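Local coordinates for protein staphylococcal enterotoxin-like toxin (Staphylococcus aureus, PDB 4DXF) that probably binds carbohydrate as a secreted superantigen-like protein built from an OB-fold domain and a beta-grasp domain, at residues A[181-184]-A[185-188]. Sequence-based numbering, arbitrary orientation.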
loop_
_atom_site.group_PDB
_atom_site.type_symbol
_atom_site.label_atom_id
_atom_site.label_comp_id
_atom_site.label_asym_id
_atom_site.label_seq_id
_atom_site.Cartn_x
_atom_site.Cartn_y
_atom_site.Cartn_z
ATOM N N LYS A 181 -6.691 -9.631 -1.588
ATOM C CA LYS A 181 -5.456 -8.774 -1.406
ATOM C C LYS A 181 -5.337 -7.810 -2.622
ATOM O O LYS A 181 -5.833 -8.105 -3.765
ATOM C CB LYS A 181 -4.241 -9.677 -1.236
ATOM C CG LYS A 181 -2.910 -8.993 -1.184
ATOM C CD LYS A 181 -1.857 -9.918 -1.728
ATOM C CE LYS A 181 -0.880 -10.328 -0.714
ATOM N NZ LYS A 181 0.371 -10.822 -1.405
ATOM N N LEU A 182 -4.727 -6.605 -2.446
ATOM C CA LEU A 182 -4.581 -5.704 -3.579
ATOM C C LEU A 182 -3.770 -6.485 -4.615
ATOM O O LEU A 182 -2.841 -7.195 -4.246
ATOM C CB LEU A 182 -3.756 -4.448 -3.197
ATOM C CG LEU A 182 -3.382 -3.468 -4.306
ATOM C CD1 LEU A 182 -4.678 -2.943 -4.837
ATOM C CD2 LEU A 182 -2.620 -2.346 -3.617
ATOM N N GLN A 183 -4.164 -6.359 -5.877
ATOM C CA GLN A 183 -3.453 -7.053 -6.992
ATOM C C GLN A 183 -1.994 -6.555 -7.036
ATOM O O GLN A 183 -1.779 -5.354 -6.960
ATOM C CB GLN A 183 -4.157 -6.718 -8.290
ATOM C CG GLN A 183 -5.596 -7.276 -8.352
ATOM C CD GLN A 183 -5.836 -8.245 -9.539
ATOM O OE1 GLN A 183 -5.198 -8.139 -10.602
ATOM N NE2 GLN A 183 -6.769 -9.194 -9.347
ATOM N N GLU A 184 -1.036 -7.467 -7.172
ATOM C CA GLU A 184 0.384 -7.074 -7.161
ATOM C C GLU A 184 0.792 -6.019 -8.188
ATOM O O GLU A 184 1.576 -5.100 -7.828
ATOM C CB GLU A 184 1.271 -8.285 -7.272
ATOM C CG GLU A 184 1.365 -9.057 -5.983
ATOM C CD GLU A 184 2.622 -9.835 -5.911
ATOM O OE1 GLU A 184 3.376 -9.862 -6.948
ATOM O OE2 GLU A 184 2.859 -10.416 -4.832
ATOM N N ASN A 185 0.314 -6.110 -9.448
ATOM C CA ASN A 185 0.593 -4.979 -10.429
ATOM C C ASN A 185 0.178 -3.567 -9.944
ATOM O O ASN A 185 0.861 -2.575 -10.199
ATOM C CB ASN A 185 0.000 -5.259 -11.819
ATOM C CG ASN A 185 -1.514 -5.296 -11.782
ATOM O OD1 ASN A 185 -2.106 -6.070 -11.023
ATOM N ND2 ASN A 185 -2.144 -4.420 -12.537
ATOM N N ARG A 186 -0.931 -3.457 -9.205
ATOM C CA ARG A 186 -1.386 -2.146 -8.744
ATOM C C ARG A 186 -0.531 -1.579 -7.541
ATOM O O ARG A 186 -0.662 -0.370 -7.199
ATOM C CB ARG A 186 -2.835 -2.266 -8.294
ATOM C CG ARG A 186 -3.818 -2.810 -9.412
ATOM C CD ARG A 186 -5.200 -2.848 -8.691
ATOM N NE ARG A 186 -5.685 -1.498 -8.563
ATOM C CZ ARG A 186 -6.717 -1.186 -7.797
ATOM N NH1 ARG A 186 -7.296 -2.190 -7.136
ATOM N NH2 ARG A 186 -7.152 0.073 -7.739
ATOM N N MET A 187 0.244 -2.442 -6.917
ATOM C CA MET A 187 1.186 -2.099 -5.792
ATOM C C MET A 187 2.245 -1.129 -6.330
ATOM O O MET A 187 2.759 -0.265 -5.599
ATOM C CB MET A 187 1.873 -3.328 -5.153
ATOM C CG MET A 187 0.907 -4.070 -4.163
ATOM S SD MET A 187 1.551 -5.434 -3.507
ATOM C CE MET A 187 0.107 -6.048 -2.500
ATOM N N ALA A 188 2.484 -1.201 -7.626
ATOM C CA ALA A 188 3.461 -0.284 -8.209
ATOM C C ALA A 188 2.851 0.983 -8.669
ATOM O O ALA A 188 3.593 1.914 -8.994
ATOM C CB ALA A 188 4.227 -0.978 -9.379
#
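L182 holds CG opposite its backbone N (chi1 174°), and R186 bends its chain at chi3 (74°). These torsions bring the leucine methyl CD1 against the arginine. The setting is a short helical turn, 184-187, in the beta-grasp domain of the superantigen fold. An extended loop following strand 173-177 leads into it. The two side chains cross at about a right angle. L182 CD1 lies 3.6 Å from R186 NH1, with R186 CD also near, and it meets the guanidinium obliquely. The charged end has a polar partner outside the turn: R186 NH2 hydrogen-bonds to the carbonyl O of T175. F176 touches both L182 and R186.

The other leucine methyl serves M187. L182 CD2 is 4.0 Å from M187 CG, and the two side chains run past each other in opposite directions. The extended methionine carries its methyl back over the incoming loop, and its side chain also touches V94 of strand 92-99 and K139 of helix 138-153. The turn thus packs on the helix of its own domain and on a strand of the OB-fold domain, where the M187 backbone hydrogen-bonds with G96.

Two backbone hydrogen bonds join the entering residues to the turn. R186 N reaches Q183 O at 3.1 Å, but the bond is weak. M187 N donates to E184 O at 3.1 Å. On the exposed side, N185 OD1 sits 3.5 Å from Q183 CB. At the end of the methionine, M187 CE lies 3.6 Å from L182 O.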